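Local coordinates for nucleoside phosphorylase, putative (PDB 3BJE), which catalyses the phosphorolysis of uridine to uracil and ribose 1-phosphate, acting as a homodimeric uridine phosphorylase, at residues Thr199-Ile204 and Glu272-Leu277; Gly169-Ser174 and Thr244-Gly249; Gln188-Arg193 and Phe279-Gly284; Pro152-Pro157 and Lys318-Lys323. All coordinates share one frame; numbering follows the deposited sequence.

Residues 152-157 come first from the N terminus and are met last, by 318-323, so interaction 4 closes the widest loop and holds the other three inside it. Within it, interaction 2 joins 169-174 to 244-249, interaction 3 joins 188-193 to 279-284, and interaction 1 joins 199-204 to 272-277. Interaction 1 is nested in interaction 3, whereas interaction 2 crosses both. Helix 186-198 is bound to strand 279-281 by interaction 3, and the turn that follows it to helix 270-276 by interaction 1. Interaction 2 continues the pairing of strands 161-169 and 239-246 and touches interaction 1 through Met170 and Leu201; interaction 4 joins two loops at strand ends.

Interaction 1 (Thr199-Ile204 and Glu272-Leu277); sequences TGLRAI and EELGSL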
loop_
_atom_site.group_PDB
_atom_site.type_symbol
_atom_site.label_atom_id
_atom_site.label_comp_id
_atom_site.label_asym_id
_atom_site.label_seq_id
_atom_site.Cartn_x
_atom_site.Cartn_y
_atom_site.Cartn_z
ATOM N N THR A 199 15.814 12.596 15.020
ATOM C CA THR A 199 15.844 11.296 14.368
ATOM C C THR A 199 16.305 11.427 12.927
ATOM O O THR A 199 16.343 12.514 12.367
ATOM C CB THR A 199 14.453 10.606 14.325
ATOM O OG1 THR A 199 13.646 11.165 13.280
ATOM C CG2 THR A 199 13.699 10.726 15.645
ATOM N N GLY A 200 16.611 10.288 12.314
ATOM C CA GLY A 200 16.954 10.241 10.899
ATOM C C GLY A 200 15.839 10.641 9.960
ATOM O O GLY A 200 16.072 10.807 8.758
ATOM N N LEU A 201 14.622 10.803 10.493
ATOM C CA LEU A 201 13.534 11.396 9.696
ATOM C C LEU A 201 13.813 12.871 9.377
ATOM O O LEU A 201 13.055 13.483 8.644
ATOM C CB LEU A 201 12.185 11.231 10.381
ATOM C CG LEU A 201 11.776 9.749 10.507
ATOM C CD1 LEU A 201 10.679 9.572 11.544
ATOM C CD2 LEU A 201 11.326 9.122 9.159
ATOM N N ARG A 202 14.915 13.431 9.881
ATOM C CA ARG A 202 15.419 14.695 9.369
ATOM C C ARG A 202 15.528 14.696 7.830
ATOM O O ARG A 202 15.538 15.745 7.218
ATOM C CB ARG A 202 16.757 15.070 10.027
ATOM C CG ARG A 202 17.932 14.195 9.613
ATOM C CD ARG A 202 19.236 14.639 10.255
ATOM N NE ARG A 202 19.136 14.690 11.713
ATOM C CZ ARG A 202 19.267 13.649 12.529
ATOM N NH1 ARG A 202 19.550 12.438 12.051
ATOM N NH2 ARG A 202 19.109 13.828 13.842
ATOM N N ALA A 203 15.634 13.507 7.236
ATOM C CA ALA A 203 15.784 13.368 5.782
ATOM C C ALA A 203 14.456 13.327 5.023
ATOM O O ALA A 203 14.454 13.314 3.792
ATOM C CB ALA A 203 16.586 12.112 5.476
ATOM N N ILE A 204 13.339 13.326 5.754
ATOM C CA ILE A 204 12.018 13.071 5.161
ATOM C C ILE A 204 11.066 14.207 5.506
ATOM O O ILE A 204 11.029 14.662 6.633
ATOM C CB ILE A 204 11.421 11.747 5.702
ATOM C CG1 ILE A 204 12.404 10.586 5.479
ATOM C CG2 ILE A 204 10.051 11.435 5.078
ATOM C CD1 ILE A 204 12.570 10.193 3.992
ATOM N N GLU A 272 15.052 2.559 17.860
ATOM C CA GLU A 272 15.701 3.168 19.011
ATOM C C GLU A 272 15.560 4.675 19.009
ATOM O O GLU A 272 15.340 5.274 20.066
ATOM C CB GLU A 272 17.182 2.772 19.080
ATOM C CG GLU A 272 17.426 1.367 19.614
ATOM C CD GLU A 272 18.897 1.115 19.972
ATOM O OE1 GLU A 272 19.695 0.882 19.045
ATOM O OE2 GLU A 272 19.243 1.128 21.176
ATOM N N GLU A 273 15.651 5.284 17.824
ATOM C CA GLU A 273 15.474 6.731 17.714
ATOM C C GLU A 273 14.063 7.146 18.146
ATOM O O GLU A 273 13.889 7.996 19.044
ATOM C CB GLU A 273 15.775 7.226 16.307
ATOM C CG GLU A 273 17.211 7.059 15.896
ATOM C CD GLU A 273 17.481 7.540 14.471
ATOM O OE1 GLU A 273 16.537 8.017 13.843
ATOM O OE2 GLU A 273 18.639 7.446 13.998
ATOM N N LEU A 274 13.056 6.537 17.530
ATOM C CA LEU A 274 11.669 6.854 17.895
ATOM C C LEU A 274 11.389 6.569 19.360
ATOM O O LEU A 274 10.657 7.311 20.015
ATOM C CB LEU A 274 10.672 6.070 17.045
ATOM C CG LEU A 274 10.588 6.508 15.591
ATOM C CD1 LEU A 274 9.653 5.571 14.816
ATOM C CD2 LEU A 274 10.122 7.955 15.445
ATOM N N GLY A 275 11.942 5.470 19.866
ATOM C CA GLY A 275 11.763 5.093 21.260
ATOM C C GLY A 275 12.358 6.060 22.260
ATOM O O GLY A 275 11.965 6.037 23.452
ATOM N N SER A 276 13.314 6.892 21.821
ATOM C CA SER A 276 14.023 7.817 22.737
ATOM C C SER A 276 13.242 9.118 22.938
ATOM O O SER A 276 13.553 9.898 23.848
ATOM C CB SER A 276 15.409 8.145 22.196
ATOM O OG SER A 276 15.340 8.998 21.068
ATOM N N LEU A 277 12.237 9.346 22.093
ATOM C CA LEU A 277 11.553 10.632 22.047
ATOM C C LEU A 277 10.553 10.803 23.186
ATOM O O LEU A 277 9.877 9.851 23.606
ATOM C CB LEU A 277 10.846 10.858 20.700
ATOM C CG LEU A 277 11.678 10.672 19.429
ATOM C CD1 LEU A 277 10.873 11.001 18.226
ATOM C CD2 LEU A 277 12.922 11.562 19.479
HETATM O O HOH W 1 19.842 9.762 13.316
#
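Thr199 and Glu273 bring their backbones within 5.7 Å, CA to CA, where the short 3-10 turn 200-203 meets the last turn of helix 270-276. The polar core is one straight bond: Gly200 N donates to Glu273 OE1 at 2.7 Å with an angle of 176° at the hydrogen, meeting the oxygen on its syn side but well out of the carboxylate plane. Glu273 delivers this oxygen because its chain runs extended beyond CG (chi2 179°), carrying the carboxylate across to the start of the turn. Its other oxygen, OE2, lies 5.4 Å from Arg202 NH1, and a water bridges the gap, donating to OE2 and accepting from NH1. The guanidinium of Arg202 lies with one face over Thr199 O, and its NH2 also bonds to Glu197 O, which would help to fix its position against the turn. Thr199 OG1 accepts from Leu201 N at 3.0 Å, forming an ST turn, and is hydrogen-bonded to Val195 O as well. The methyl of the same residue faces the other way: CG2 meets both branches of Leu277, CD1 at 3.8 Å and CD2 at 4.0 Å, the two side chains crossing at about a right angle. Beside them Leu201 CD1 approaches Leu274 CD2 at 4.3 Å, and Leu201 also packs on Tyr176 of the second subunit. A glutamate carboxylate thus receives the first amide of a 3-10 turn following helix 186-198, tying the end of that helix to helix 270-276 in the alpha/beta fold of the nucleoside phosphorylases.

Interaction 2 (Gly169-Ser174 and Thr244-Gly249); sequences GMDNTS and TATASG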
loop_
_atom_site.group_PDB
_atom_site.type_symbol
_atom_site.label_atom_id
_atom_site.label_comp_id
_atom_site.label_asym_id
_atom_site.label_seq_id
_atom_site.Cartn_x
_atom_site.Cartn_y
_atom_site.Cartn_z
ATOM N N GLY A 169 3.247 10.759 10.173
ATOM C CA GLY A 169 3.263 10.199 8.830
ATOM C C GLY A 169 4.677 10.148 8.315
ATOM O O GLY A 169 5.230 11.161 7.923
ATOM N N MET A 170 5.272 8.960 8.338
ATOM C CA MET A 170 6.563 8.734 7.688
ATOM C C MET A 170 6.378 8.379 6.201
ATOM O O MET A 170 7.332 8.380 5.433
ATOM C CB MET A 170 7.338 7.639 8.405
ATOM C CG MET A 170 7.459 7.876 9.912
ATOM S SD MET A 170 8.513 6.692 10.772
ATOM C CE MET A 170 7.574 5.173 10.491
ATOM N N ASP A 171 5.158 7.997 5.854
ATOM C CA ASP A 171 4.726 7.820 4.492
ATOM C C ASP A 171 4.587 9.199 3.838
ATOM O O ASP A 171 4.817 10.229 4.491
ATOM C CB ASP A 171 3.371 7.139 4.511
ATOM C CG ASP A 171 2.326 7.993 5.210
ATOM O OD1 ASP A 171 2.393 8.169 6.458
ATOM O OD2 ASP A 171 1.455 8.550 4.490
ATOM N N ASN A 172 4.176 9.234 2.560
ATOM C CA ASN A 172 3.933 10.512 1.874
ATOM C C ASN A 172 2.547 10.669 1.263
ATOM O O ASN A 172 2.283 11.616 0.545
ATOM C CB ASN A 172 5.021 10.842 0.835
ATOM C CG ASN A 172 4.766 10.254 -0.547
ATOM O OD1 ASN A 172 3.974 9.324 -0.697
ATOM N ND2 ASN A 172 5.480 10.784 -1.571
ATOM N N THR A 173 1.623 9.789 1.619
ATOM C CA THR A 173 0.342 9.772 0.931
ATOM C C THR A 173 -0.382 11.103 1.127
ATOM O O THR A 173 -0.881 11.709 0.168
ATOM C CB THR A 173 -0.481 8.562 1.383
ATOM O OG1 THR A 173 0.128 7.387 0.827
ATOM C CG2 THR A 173 -1.955 8.665 0.916
ATOM N N SER A 174 -0.414 11.582 2.368
ATOM C CA SER A 174 -1.079 12.853 2.658
ATOM C C SER A 174 -0.341 14.073 2.119
ATOM O O SER A 174 -0.912 15.151 2.065
ATOM C CB SER A 174 -1.351 13.005 4.160
ATOM O OG SER A 174 -2.090 11.875 4.645
ATOM N N THR A 244 1.447 7.299 17.231
ATOM C CA THR A 244 1.643 6.207 16.291
ATOM C C THR A 244 2.464 6.700 15.096
ATOM O O THR A 244 2.102 7.703 14.456
ATOM C CB THR A 244 0.280 5.669 15.789
ATOM O OG1 THR A 244 -0.497 5.250 16.924
ATOM C CG2 THR A 244 0.478 4.503 14.778
ATOM N N ALA A 245 3.567 6.017 14.783
ATOM C CA ALA A 245 4.358 6.322 13.590
ATOM C C ALA A 245 3.965 5.379 12.467
ATOM O O ALA A 245 4.019 4.162 12.627
ATOM C CB ALA A 245 5.853 6.189 13.902
ATOM N N THR A 246 3.557 5.941 11.340
ATOM C CA THR A 246 3.117 5.160 10.206
ATOM C C THR A 246 4.145 5.169 9.065
ATOM O O THR A 246 4.634 6.213 8.647
ATOM C CB THR A 246 1.772 5.679 9.674
ATOM O OG1 THR A 246 0.787 5.599 10.711
ATOM C CG2 THR A 246 1.279 4.897 8.415
ATOM N N ALA A 247 4.401 3.964 8.556
ATOM C CA ALA A 247 5.456 3.696 7.600
ATOM C C ALA A 247 4.904 3.347 6.228
ATOM O O ALA A 247 3.765 2.859 6.094
ATOM C CB ALA A 247 6.296 2.513 8.093
ATOM N N SER A 248 5.737 3.566 5.198
ATOM C CA SER A 248 5.411 3.242 3.792
ATOM C C SER A 248 6.004 1.893 3.343
ATOM O O SER A 248 6.306 1.664 2.175
ATOM C CB SER A 248 5.849 4.375 2.881
ATOM O OG SER A 248 7.219 4.710 3.062
ATOM N N GLY A 249 6.146 1.006 4.338
ATOM C CA GLY A 249 6.665 -0.356 4.165
ATOM C C GLY A 249 6.761 -1.019 5.519
ATOM O O GLY A 249 6.327 -0.462 6.522
#
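Thr246 O is gripped by two successive amides: Met170 N donates at 2.8 Å, bent to 139° at the hydrogen, and Asp171 N adds a weak bond at 3.4 Å. They lie where strands 161-169 and 239-246, parallel neighbours in the nucleoside phosphorylase fold, part from each other after the Gly169-Thr246 bridge. Over the same carbonyl folds the Met170 side chain, bent at chi3 (-64°), which leaves CE 3.6 Å from Thr246 O and 3.8 Å from Ala247 CB, with Ala245 CB close by. Asp171 turns its carboxylate toward Thr246, OD1 standing 4.0 Å from CG2. That carboxylate is well held: OD2 accepts from Thr173 N at 3.1 Å, making an Asx turn, and bonds to Tyr207 OH, while OD1 bonds to Ser296 OG. Thr246 OG1 bonds to Glu292 OE2 and to Ser296 N, so it is a second-shell partner of a residue lining both the ribose 1-phosphate and the uracil pockets. The subunit interface adjoins the contact: Ser248 CB rests 4.0 Å from Asp171 CA, while its OG is hydrogen-bonded to Asn172 OD1 of the second subunit.

Interaction 3 (Gln188-Arg193 and Phe279-Gly284); sequences QQEIRR and FNLSNG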
loop_
_atom_site.group_PDB
_atom_site.type_symbol
_atom_site.label_atom_id
_atom_site.label_comp_id
_atom_site.label_asym_id
_atom_site.label_seq_id
_atom_site.Cartn_x
_atom_site.Cartn_y
_atom_site.Cartn_z
ATOM N N GLN A 188 1.105 19.264 17.410
ATOM C CA GLN A 188 1.646 18.624 16.204
ATOM C C GLN A 188 2.933 19.306 15.702
ATOM O O GLN A 188 3.846 18.636 15.191
ATOM C CB GLN A 188 0.591 18.591 15.097
ATOM C CG GLN A 188 -0.478 17.530 15.319
ATOM C CD GLN A 188 -1.463 17.402 14.181
ATOM O OE1 GLN A 188 -1.085 17.364 13.011
ATOM N NE2 GLN A 188 -2.751 17.332 14.521
ATOM N N GLN A 189 3.011 20.628 15.824
ATOM C CA GLN A 189 4.234 21.337 15.437
ATOM C C GLN A 189 5.421 20.894 16.294
ATOM O O GLN A 189 6.547 20.749 15.787
ATOM C CB GLN A 189 4.053 22.847 15.569
ATOM C CG GLN A 189 3.194 23.455 14.483
ATOM C CD GLN A 189 2.869 24.899 14.752
ATOM O OE1 GLN A 189 3.746 25.688 15.098
ATOM N NE2 GLN A 189 1.597 25.257 14.610
ATOM N N GLU A 190 5.176 20.678 17.587
ATOM C CA GLU A 190 6.216 20.231 18.507
ATOM C C GLU A 190 6.669 18.801 18.182
ATOM O O GLU A 190 7.865 18.506 18.160
ATOM C CB GLU A 190 5.708 20.328 19.951
ATOM C CG GLU A 190 6.721 19.916 21.014
ATOM C CD GLU A 190 7.976 20.797 21.074
ATOM O OE1 GLU A 190 8.085 21.825 20.348
ATOM O OE2 GLU A 190 8.868 20.435 21.869
ATOM N N ILE A 191 5.711 17.917 17.897
ATOM C CA ILE A 191 6.051 16.554 17.476
ATOM C C ILE A 191 6.938 16.602 16.229
ATOM O O ILE A 191 7.984 15.970 16.185
ATOM C CB ILE A 191 4.777 15.688 17.213
ATOM C CG1 ILE A 191 4.071 15.380 18.535
ATOM C CG2 ILE A 191 5.139 14.395 16.470
ATOM C CD1 ILE A 191 2.676 14.764 18.386
ATOM N N ARG A 192 6.522 17.356 15.219
ATOM C CA ARG A 192 7.301 17.417 13.989
ATOM C C ARG A 192 8.709 17.946 14.259
ATOM O O ARG A 192 9.682 17.405 13.720
ATOM C CB ARG A 192 6.629 18.269 12.926
ATOM C CG ARG A 192 7.251 18.030 11.580
ATOM C CD ARG A 192 6.520 18.752 10.484
ATOM N NE ARG A 192 7.047 18.330 9.186
ATOM C CZ ARG A 192 8.137 18.825 8.614
ATOM N NH1 ARG A 192 8.851 19.782 9.197
ATOM N NH2 ARG A 192 8.516 18.362 7.434
ATOM N N ARG A 193 8.817 18.990 15.080
ATOM C CA ARG A 193 10.116 19.588 15.401
ATOM C C ARG A 193 11.025 18.552 16.059
ATOM O O ARG A 193 12.186 18.408 15.675
ATOM C CB ARG A 193 9.961 20.818 16.325
ATOM C CG ARG A 193 11.282 21.481 16.699
ATOM C CD ARG A 193 11.089 22.578 17.726
ATOM N NE ARG A 193 10.886 22.077 19.087
ATOM C CZ ARG A 193 11.865 21.804 19.954
ATOM N NH1 ARG A 193 13.143 21.922 19.607
ATOM N NH2 ARG A 193 11.563 21.378 21.177
ATOM N N PHE A 279 7.591 13.850 23.875
ATOM C CA PHE A 279 6.951 15.052 23.398
ATOM C C PHE A 279 6.311 15.740 24.579
ATOM O O PHE A 279 5.423 15.179 25.208
ATOM C CB PHE A 279 5.884 14.709 22.356
ATOM C CG PHE A 279 6.391 13.839 21.225
ATOM C CD1 PHE A 279 7.489 14.234 20.473
ATOM C CD2 PHE A 279 5.776 12.630 20.927
ATOM C CE1 PHE A 279 7.967 13.456 19.463
ATOM C CE2 PHE A 279 6.251 11.834 19.886
ATOM C CZ PHE A 279 7.345 12.253 19.151
ATOM N N ASN A 280 6.771 16.951 24.872
ATOM C CA ASN A 280 6.188 17.769 25.938
ATOM C C ASN A 280 5.019 18.544 25.360
ATOM O O ASN A 280 5.184 19.640 24.824
ATOM C CB ASN A 280 7.244 18.702 26.505
ATOM C CG ASN A 280 8.357 17.950 27.206
ATOM O OD1 ASN A 280 8.101 17.056 28.016
ATOM N ND2 ASN A 280 9.600 18.297 26.890
ATOM N N LEU A 281 3.834 17.953 25.449
ATOM C CA LEU A 281 2.656 18.490 24.781
ATOM C C LEU A 281 1.688 19.168 25.758
ATOM O O LEU A 281 1.850 19.088 26.982
ATOM C CB LEU A 281 1.975 17.383 23.977
ATOM C CG LEU A 281 2.901 16.714 22.954
ATOM C CD1 LEU A 281 2.140 15.683 22.123
ATOM C CD2 LEU A 281 3.515 17.753 22.021
ATOM N N SER A 282 0.687 19.842 25.200
ATOM C CA SER A 282 -0.191 20.721 25.987
ATOM C C SER A 282 -0.821 20.015 27.168
ATOM O O SER A 282 -0.944 20.600 28.237
ATOM C CB SER A 282 -1.289 21.330 25.114
ATOM O OG SER A 282 -2.178 20.335 24.639
ATOM N N ASN A 283 -1.233 18.768 26.976
ATOM C CA ASN A 283 -1.903 18.021 28.043
ATOM C C ASN A 283 -0.997 16.981 28.699
ATOM O O ASN A 283 -1.485 16.052 29.336
ATOM C CB ASN A 283 -3.176 17.367 27.492
ATOM C CG ASN A 283 -4.202 18.396 27.001
ATOM O OD1 ASN A 283 -4.696 18.311 25.871
ATOM N ND2 ASN A 283 -4.520 19.378 27.852
ATOM N N GLY A 284 0.318 17.146 28.549
ATOM C CA GLY A 284 1.291 16.256 29.172
ATOM C C GLY A 284 2.270 15.639 28.196
ATOM O O GLY A 284 2.281 15.966 27.010
HETATM O O HOH W 2 8.808 18.207 23.304
#
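Ile191 and Phe279 are the closest backbone pair, 6.2 Å from CA to CA, where helix segment 188-193 runs nearly antiparallel to strand 279-281, at 166° with the axes 8.4 Å apart. Ile191 carries the apolar contact. Its CG1 lies over one face of the Phe279 ring in a CH-pi contact, 4.0 Å from the centroid and 16° off the ring normal, and the two side chains cross at about a right angle. From the end of the same branch, CD1 reaches Leu281 CD1 at 3.9 Å. Leu281 divides its methyls between two residues of the helix, as CD2 turns instead to Glu190 CB at 4.0 Å. Strand 279-281 is the short arm of a beta hairpin with strand 284-292: a type I turn from Leu281 to Gly284 is closed by mutual backbone hydrogen bonds between these two residues. Two residues apart on this arm, Phe279 and Leu281 both meet the helix, whose Ile191 also packs on His166 and Ile168 of strand 161-169. At the more exposed side Glu190 holds CG anti to the backbone N and then bends at chi2 (63°), bringing its carboxylate round to Arg193. The guanidinium grips it side-on, NE to OE1 at 3.1 Å and NH2 to OE2 at 2.9 Å in a salt bridge, with Glu190 CD at the edge of the guanidinium plane. Arg193 NH1 forms a further salt bridge with Glu197 OE1. Water links the helix to the strand here, donating to Glu190 OE2 and accepting from Asn280 N at 2.9 Å.

Interaction 4 (Pro152-Pro157 and Lys318-Lys323); sequences PAESVP and KRVGEK
Lys318 curls through three successive bends, chi2 -60°, chi3 -61° and chi4 -81°, and so brings its ammonium group to the backbone carbonyls of 152-157. There NZ donates to Val156 O at 2.7 Å and, weakly, to Glu154 O, while a salt bridge to Glu322 OE1, also 2.7 Å, ties it to its own loop. Before NZ, CE lies beside both Val156 O (3.2 Å) and Ala153 O (3.5 Å), so the lysine tip sits among backbone carbonyls, with the Glu322 carboxylate probably balancing its charge. Val320 wedges both methyls against the other loop: CG1 reaches Pro152 O at 3.5 Å and CG2 meets Glu154 CA at 3.6 Å. The Glu154 chain, bent at chi2, lays OE1 3.5 Å from Gly321 CA, against the bare backbone. This oxygen is buried by the contact without a hydrogen-bond partner in the model, although Lys318 NZ, 4.1 Å away, probably eases its charge. Both loops leave the ends of parallel neighbours, strands 142-151 and 308-318, whose pairing reaches the contact in a backbone bond between Ser151 and Arg319; Val271 of helix 270-276 packs on Pro152 and Val320, and strand 284-292 touches Pro152 through Val288 and Ile291.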
loop_
_atom_site.group_PDB
_atom_site.type_symbol
_atom_site.label_atom_id
_atom_site.label_comp_id
_atom_site.label_asym_id
_atom_site.label_seq_id
_atom_site.Cartn_x
_atom_site.Cartn_y
_atom_site.Cartn_z
ATOM N N PRO A 152 8.162 0.444 19.651
ATOM C CA PRO A 152 9.527 0.808 19.996
ATOM C C PRO A 152 9.702 1.206 21.465
ATOM O O PRO A 152 10.808 1.553 21.871
ATOM C CB PRO A 152 9.759 2.035 19.116
ATOM C CG PRO A 152 8.461 2.695 19.132
ATOM C CD PRO A 152 7.444 1.605 19.076
ATOM N N ALA A 153 8.612 1.174 22.230
ATOM C CA ALA A 153 8.605 1.615 23.630
ATOM C C ALA A 153 8.890 0.459 24.575
ATOM O O ALA A 153 8.180 -0.546 24.557
ATOM C CB ALA A 153 7.254 2.201 23.967
ATOM N N GLU A 154 9.907 0.603 25.421
ATOM C CA GLU A 154 10.259 -0.482 26.341
ATOM C C GLU A 154 9.111 -0.792 27.292
ATOM O O GLU A 154 8.851 -1.951 27.585
ATOM C CB GLU A 154 11.551 -0.167 27.121
ATOM C CG GLU A 154 11.833 -1.062 28.346
ATOM C CD GLU A 154 11.657 -2.570 28.102
ATOM O OE1 GLU A 154 11.551 -3.008 26.930
ATOM O OE2 GLU A 154 11.622 -3.319 29.110
ATOM N N SER A 155 8.410 0.236 27.741
ATOM C CA SER A 155 7.343 0.058 28.722
ATOM C C SER A 155 6.132 -0.719 28.165
ATOM O O SER A 155 5.438 -1.400 28.914
ATOM C CB SER A 155 6.885 1.426 29.242
ATOM O OG SER A 155 6.351 2.221 28.195
ATOM N N VAL A 156 5.885 -0.632 26.862
ATOM C CA VAL A 156 4.655 -1.168 26.294
ATOM C C VAL A 156 4.685 -2.703 26.218
ATOM O O VAL A 156 5.510 -3.268 25.510
ATOM C CB VAL A 156 4.389 -0.568 24.903
ATOM C CG1 VAL A 156 3.160 -1.207 24.263
ATOM C CG2 VAL A 156 4.217 0.956 24.999
ATOM N N PRO A 157 3.772 -3.385 26.944
ATOM C CA PRO A 157 3.805 -4.858 26.957
ATOM C C PRO A 157 3.411 -5.521 25.626
ATOM O O PRO A 157 2.641 -4.946 24.863
ATOM C CB PRO A 157 2.762 -5.234 28.020
ATOM C CG PRO A 157 2.398 -3.973 28.718
ATOM C CD PRO A 157 2.679 -2.856 27.779
ATOM N N LYS A 318 7.612 -6.691 19.423
ATOM C CA LYS A 318 8.348 -5.840 20.332
ATOM C C LYS A 318 9.710 -5.741 19.711
ATOM O O LYS A 318 10.419 -6.734 19.558
ATOM C CB LYS A 318 8.424 -6.419 21.745
ATOM C CG LYS A 318 7.196 -6.130 22.618
ATOM C CD LYS A 318 6.914 -4.632 22.854
ATOM C CE LYS A 318 8.032 -3.870 23.569
ATOM N NZ LYS A 318 8.021 -4.044 25.045
ATOM N N ARG A 319 10.039 -4.523 19.314
ATOM C CA ARG A 319 11.244 -4.245 18.580
ATOM C C ARG A 319 12.377 -3.937 19.573
ATOM O O ARG A 319 13.540 -3.891 19.192
ATOM C CB ARG A 319 10.972 -3.078 17.616
ATOM C CG ARG A 319 9.776 -3.306 16.626
ATOM C CD ARG A 319 10.146 -4.210 15.441
ATOM N NE ARG A 319 11.412 -3.843 14.788
ATOM C CZ ARG A 319 11.559 -2.895 13.858
ATOM N NH1 ARG A 319 10.510 -2.200 13.425
ATOM N NH2 ARG A 319 12.764 -2.646 13.352
ATOM N N VAL A 320 12.018 -3.730 20.842
ATOM C CA VAL A 320 12.978 -3.580 21.945
ATOM C C VAL A 320 12.617 -4.574 23.056
ATOM O O VAL A 320 11.533 -5.156 23.039
ATOM C CB VAL A 320 12.952 -2.151 22.541
ATOM C CG1 VAL A 320 13.123 -1.095 21.450
ATOM C CG2 VAL A 320 11.661 -1.921 23.327
ATOM N N GLY A 321 13.521 -4.764 24.017
ATOM C CA GLY A 321 13.230 -5.578 25.204
ATOM C C GLY A 321 12.977 -7.053 24.927
ATOM O O GLY A 321 13.892 -7.873 25.009
ATOM N N GLU A 322 11.730 -7.396 24.613
ATOM C CA GLU A 322 11.380 -8.779 24.273
ATOM C C GLU A 322 12.041 -9.191 22.960
ATOM O O GLU A 322 12.513 -10.322 22.825
ATOM C CB GLU A 322 9.859 -8.971 24.172
ATOM C CG GLU A 322 9.123 -8.985 25.518
ATOM C CD GLU A 322 8.794 -7.593 26.059
ATOM O OE1 GLU A 322 9.003 -6.590 25.338
ATOM O OE2 GLU A 322 8.320 -7.505 27.216
ATOM N N LYS A 323 12.068 -8.267 21.998
ATOM C CA LYS A 323 12.702 -8.501 20.697
ATOM C C LYS A 323 12.137 -9.784 20.077
ATOM O O LYS A 323 12.874 -10.631 19.569
ATOM C CB LYS A 323 14.229 -8.534 20.851
ATOM C CG LYS A 323 14.741 -7.477 21.836
ATOM C CD LYS A 323 16.156 -7.006 21.555
ATOM C CE LYS A 323 16.556 -5.905 22.534
ATOM N NZ LYS A 323 17.991 -5.516 22.423
#